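Uncharacterized protein (Desulfotomaculum acetoxidans, PDB 3U4Y) is of unknown function but folds as a seven-bladed beta-propeller of the lactonase family, a scaffold that may support binding or catalysis. Local coordinates at residues D95-V99 and Q111-L116; V43-I47 and M86-I91. All coordinates share one frame; numbering follows the deposited sequence.

Contact 1: D95-V99 and Q111-L116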
loop_
_atom_site.group_PDB
_atom_site.type_symbol
_atom_site.label_atom_id
_atom_site.label_comp_id
_atom_site.label_asym_id
_atom_site.label_seq_id
_atom_site.Cartn_x
_atom_site.Cartn_y
_atom_site.Cartn_z
ATOM N N ASP A 95 0.756 -8.245 13.131
ATOM C CA ASP A 95 1.071 -6.933 13.676
ATOM C C ASP A 95 2.430 -6.881 14.383
ATOM O O ASP A 95 2.771 -5.874 14.991
ATOM C CB ASP A 95 -0.021 -6.503 14.650
ATOM C CG ASP A 95 -1.326 -6.110 13.960
ATOM O OD1 ASP A 95 -1.291 -5.437 12.910
ATOM O OD2 ASP A 95 -2.404 -6.458 14.493
ATOM N N GLN A 96 3.212 -7.949 14.304
ATOM C CA GLN A 96 4.492 -7.979 15.004
ATOM C C GLN A 96 5.603 -7.222 14.261
ATOM O O GLN A 96 6.410 -6.547 14.891
ATOM C CB GLN A 96 4.912 -9.422 15.293
ATOM C CG GLN A 96 6.146 -9.577 16.167
ATOM C CD GLN A 96 6.384 -11.026 16.596
ATOM O OE1 GLN A 96 5.556 -11.913 16.339
ATOM N NE2 GLN A 96 7.519 -11.272 17.261
ATOM N N PHE A 97 5.637 -7.333 12.931
ATOM C CA PHE A 97 6.676 -6.698 12.101
ATOM C C PHE A 97 6.156 -5.804 10.991
ATOM O O PHE A 97 5.062 -6.008 10.468
ATOM C CB PHE A 97 7.554 -7.741 11.428
ATOM C CG PHE A 97 8.259 -8.627 12.379
ATOM C CD1 PHE A 97 9.373 -8.181 13.053
ATOM C CD2 PHE A 97 7.809 -9.908 12.603
ATOM C CE1 PHE A 97 10.020 -9.002 13.930
ATOM C CE2 PHE A 97 8.456 -10.737 13.481
ATOM C CZ PHE A 97 9.560 -10.288 14.143
ATOM N N ALA A 98 6.980 -4.830 10.620
ATOM C CA ALA A 98 6.718 -3.960 9.481
ATOM C C ALA A 98 7.823 -4.216 8.502
ATOM O O ALA A 98 8.973 -4.345 8.907
ATOM C CB ALA A 98 6.744 -2.511 9.901
ATOM N N VAL A 99 7.490 -4.306 7.216
ATOM C CA VAL A 99 8.509 -4.571 6.206
ATOM C C VAL A 99 8.532 -3.491 5.138
ATOM O O VAL A 99 7.479 -3.046 4.658
ATOM C CB VAL A 99 8.345 -5.935 5.554
ATOM C CG1 VAL A 99 9.457 -6.147 4.592
ATOM C CG2 VAL A 99 8.383 -7.023 6.595
ATOM N N GLN A 111 13.806 -4.269 4.397
ATOM C CA GLN A 111 14.117 -4.163 5.815
ATOM C C GLN A 111 12.893 -4.463 6.649
ATOM O O GLN A 111 11.811 -3.938 6.361
ATOM C CB GLN A 111 14.577 -2.743 6.142
ATOM C CG GLN A 111 15.700 -2.202 5.267
ATOM C CD GLN A 111 16.299 -0.944 5.846
ATOM O OE1 GLN A 111 17.156 -1.010 6.724
ATOM N NE2 GLN A 111 15.831 0.210 5.387
ATOM N N SER A 112 13.071 -5.297 7.679
ATOM C CA SER A 112 12.008 -5.592 8.651
ATOM C C SER A 112 12.271 -4.934 9.996
ATOM O O SER A 112 13.411 -4.740 10.385
ATOM C CB SER A 112 11.855 -7.093 8.881
ATOM O OG SER A 112 12.923 -7.569 9.671
ATOM N N TYR A 113 11.196 -4.651 10.719
ATOM C CA TYR A 113 11.244 -3.831 11.915
ATOM C C TYR A 113 10.322 -4.397 13.001
ATOM O O TYR A 113 9.131 -4.587 12.749
ATOM C CB TYR A 113 10.816 -2.425 11.511
ATOM C CG TYR A 113 10.436 -1.504 12.638
ATOM C CD1 TYR A 113 11.387 -0.702 13.266
ATOM C CD2 TYR A 113 9.123 -1.407 13.058
ATOM C CE1 TYR A 113 11.037 0.155 14.290
ATOM C CE2 TYR A 113 8.764 -0.549 14.088
ATOM C CZ TYR A 113 9.722 0.231 14.698
ATOM O OH TYR A 113 9.348 1.079 15.717
ATOM N N SER A 114 10.866 -4.671 14.194
ATOM C CA SER A 114 10.076 -5.228 15.311
ATOM C C SER A 114 9.300 -4.180 16.107
ATOM O O SER A 114 9.896 -3.290 16.691
ATOM C CB SER A 114 10.960 -6.029 16.274
ATOM O OG SER A 114 10.179 -6.686 17.269
ATOM N N PHE A 115 7.978 -4.301 16.147
ATOM C CA PHE A 115 7.136 -3.367 16.890
ATOM C C PHE A 115 7.316 -3.526 18.391
ATOM O O PHE A 115 7.064 -2.599 19.168
ATOM C CB PHE A 115 5.674 -3.631 16.580
ATOM C CG PHE A 115 5.155 -2.904 15.379
ATOM C CD1 PHE A 115 4.505 -1.686 15.519
ATOM C CD2 PHE A 115 5.274 -3.454 14.113
ATOM C CE1 PHE A 115 4.001 -1.021 14.421
ATOM C CE2 PHE A 115 4.771 -2.792 13.006
ATOM C CZ PHE A 115 4.136 -1.575 13.163
ATOM N N LEU A 116 7.715 -4.723 18.794
ATOM C CA LEU A 116 7.919 -5.022 20.202
ATOM C C LEU A 116 9.227 -4.391 20.653
ATOM O O LEU A 116 9.270 -3.653 21.640
ATOM C CB LEU A 116 7.968 -6.534 20.404
ATOM C CG LEU A 116 7.279 -7.310 19.273
ATOM C CD1 LEU A 116 7.954 -8.655 19.042
ATOM C CD2 LEU A 116 5.774 -7.479 19.517
#

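Contact 2: V43-I47 and M86-I91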
loop_
_atom_site.group_PDB
_atom_site.type_symbol
_atom_site.label_atom_id
_atom_site.label_comp_id
_atom_site.label_asym_id
_atom_site.label_seq_id
_atom_site.Cartn_x
_atom_site.Cartn_y
_atom_site.Cartn_z
ATOM N N VAL A 43 6.969 9.019 2.868
ATOM C CA VAL A 43 6.464 8.330 1.686
ATOM C C VAL A 43 5.137 7.603 1.942
ATOM O O VAL A 43 4.088 8.089 1.538
ATOM C CB VAL A 43 7.520 7.371 1.056
ATOM C CG1 VAL A 43 6.999 6.792 -0.235
ATOM C CG2 VAL A 43 8.840 8.109 0.796
ATOM N N ASP A 44 5.183 6.455 2.616
ATOM C CA ASP A 44 3.983 5.619 2.799
ATOM C C ASP A 44 3.686 5.357 4.282
ATOM O O ASP A 44 4.496 5.701 5.146
ATOM C CB ASP A 44 4.123 4.286 2.028
ATOM C CG ASP A 44 2.777 3.620 1.731
ATOM O OD1 ASP A 44 2.702 2.362 1.737
ATOM O OD2 ASP A 44 1.795 4.353 1.477
ATOM N N THR A 45 2.518 4.762 4.557
ATOM C CA THR A 45 2.091 4.372 5.908
ATOM C C THR A 45 1.395 3.032 5.922
ATOM O O THR A 45 0.719 2.644 4.963
ATOM C CB THR A 45 1.038 5.325 6.513
ATOM O OG1 THR A 45 0.256 5.920 5.470
ATOM C CG2 THR A 45 1.673 6.388 7.328
ATOM N N ALA A 46 1.529 2.344 7.045
ATOM C CA ALA A 46 0.703 1.184 7.335
ATOM C C ALA A 46 0.011 1.465 8.650
ATOM O O ALA A 46 0.383 2.400 9.342
ATOM C CB ALA A 46 1.541 -0.063 7.432
ATOM N N ILE A 47 -1.012 0.674 8.957
ATOM C CA ILE A 47 -1.737 0.745 10.225
ATOM C C ILE A 47 -1.944 -0.669 10.734
ATOM O O ILE A 47 -1.841 -1.632 9.986
ATOM C CB ILE A 47 -3.087 1.465 10.083
ATOM C CG1 ILE A 47 -3.565 1.972 11.426
ATOM C CG2 ILE A 47 -4.118 0.554 9.501
ATOM C CD1 ILE A 47 -4.661 2.977 11.298
HETATM N N MSE A 86 13.605 4.019 2.222
HETATM C CA MSE A 86 12.365 3.286 2.442
HETATM C C MSE A 86 11.188 3.877 1.681
HETATM O O MSE A 86 11.124 5.094 1.507
HETATM C CB MSE A 86 12.006 3.337 3.921
HETATM C CG MSE A 86 12.860 2.484 4.805
HETATM SE SE MSE A 86 12.694 3.083 6.640
HETATM C CE MSE A 86 14.429 2.451 7.277
ATOM N N ALA A 87 10.244 3.035 1.250
ATOM C CA ALA A 87 9.023 3.558 0.637
ATOM C C ALA A 87 7.754 2.749 0.957
ATOM O O ALA A 87 7.136 2.999 1.981
ATOM C CB ALA A 87 9.201 3.786 -0.869
ATOM N N ASP A 88 7.337 1.810 0.108
ATOM C CA ASP A 88 6.127 1.049 0.439
ATOM C C ASP A 88 6.385 0.306 1.757
ATOM O O ASP A 88 7.529 -0.071 2.056
ATOM C CB ASP A 88 5.670 0.096 -0.705
ATOM C CG ASP A 88 4.149 -0.257 -0.642
ATOM O OD1 ASP A 88 3.419 0.287 0.221
ATOM O OD2 ASP A 88 3.672 -1.072 -1.469
ATOM N N VAL A 89 5.330 0.155 2.561
ATOM C CA VAL A 89 5.376 -0.681 3.757
ATOM C C VAL A 89 4.167 -1.548 3.856
ATOM O O VAL A 89 3.058 -1.128 3.533
ATOM C CB VAL A 89 5.324 0.125 5.061
ATOM C CG1 VAL A 89 6.589 -0.066 5.844
ATOM C CG2 VAL A 89 5.011 1.584 4.789
ATOM N N ASP A 90 4.390 -2.752 4.351
ATOM C CA ASP A 90 3.305 -3.590 4.819
ATOM C C ASP A 90 3.666 -4.116 6.188
ATOM O O ASP A 90 4.838 -4.173 6.542
ATOM C CB ASP A 90 3.043 -4.759 3.872
ATOM C CG ASP A 90 1.561 -5.073 3.741
ATOM O OD1 ASP A 90 0.738 -4.197 4.109
ATOM O OD2 ASP A 90 1.220 -6.185 3.269
ATOM N N ILE A 91 2.645 -4.482 6.953
ATOM C CA ILE A 91 2.827 -5.123 8.243
ATOM C C ILE A 91 2.436 -6.579 8.101
ATOM O O ILE A 91 1.547 -6.907 7.315
ATOM C CB ILE A 91 1.926 -4.500 9.292
ATOM C CG1 ILE A 91 1.586 -3.066 8.885
ATOM C CG2 ILE A 91 2.583 -4.592 10.644
ATOM C CD1 ILE A 91 1.906 -2.011 9.917
#

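Contact 1: D95-V99 and Q111-L116
The two middle strands of one propeller blade meet here as an antiparallel hairpin, Phe-97 to Val-99 pairing with Ser-112 to Ser-114. Ala-98 and Tyr-113 form the hydrogen-bonded pair: Ala-98 N gives its hydrogen to Tyr-113 O at 3.0 Å, and Tyr-113 N returns a more bent bond to Ala-98 O (2.9 Å, 130° at the hydrogen). Past the last pair, Phe-115 N reaches Gln-96 O at 3.0 Å, nearly straight at 170°. Each blade is a four-stranded antiparallel sheet, and successive side chains alternate between its two faces. On one face, with CG opposite the carbonyl carbon (chi1 -60°), the Phe-97 ring brings CE1 to 3.9 Å from Ser-114 CB. The other face carries Ala-98, whose methyl CB sits 3.7 Å from Phe-115 CE2 and also meets the Tyr-113 ring at CD2. Tyr-113 runs on beyond the hairpin, its OH hydrogen-bonded to Gln-66 of the preceding blade. The Phe-115 ring turns back to the neighbouring segment and meets it with its edge, Gln-96 O in plane 3.4 Å from CD2. A serine in place of Phe-115 would probably strip the Ala-98 methyl of the nearer of its two aromatic neighbours and open a gap beside the Asp-95 and Gln-96 carbonyls. At the partly exposed end, the Gln-96 side chain crosses the poorly ordered Leu-116 at a slant, CG near its CD1.

Contact 2: V43-I47 and M86-I91
Val-43 lays its CG1 methyl against Ala-87, with CB of the alanine 3.8 Å away; CG1 stands opposite the backbone N (chi1 -174°), while the other branch, CG2, faces Met-86 O, the residue being selenomethionine in the crystal. One residue on, Asp-44 packs its CB 3.3 Å from Ala-87 O and sends its carboxylate toward Asp-88. The two acids run abreast in the same direction, their carboxylate planes 56° apart, with Asp-44 OD1 2.7 Å from Asp-88 OD1. Asp-88 OD1 also takes a weak bond from Val-89 N at 3.0 Å, and its OD2 accepts from Ile-133 N of the next blade. Strands 42-47 and 89-91 are the first strands of consecutive blades, the ones nearest the propeller axis. They run almost parallel, 10° apart, but 6.2 Å separates their axes and side chains rather than clear backbone bonds span the interval. Thr-57 ties into both sides, its OG1 bonding to Asp-44 N and Ala-87 O. Further along, Val-89 turns CG2 toward Asp-44, 4.0 Å from its CB, and the Ala-46 methyl faces the side chains of Val-89 and Ile-91, in the apolar part of this seam between blades. The CG1 and CD1 branch of Ile-91 extends toward the Ile-47 carbonyl.

Overall arrangement
Contact 1 is internal to one blade, whereas contact 2 joins two, so the pair illustrates how a propeller combines bonding within blades and packing between them. Contact 1 lies about 16 Å from the centre of the chain, where paired backbones set the register. Contact 2, about 7 Å from that centre, relies on apolar side chains and includes a close pair of acids. Both are largely buried, but contact 1 frays at Leu-116, whereas contact 2 has no exposed residue. They meet through strand 89-91, which neighbours strand 97-100 in the same sheet: Val-99 N lies 2.7 Å from Asp-90 O, a probable hydrogen bond. Their centres are about 11 Å apart.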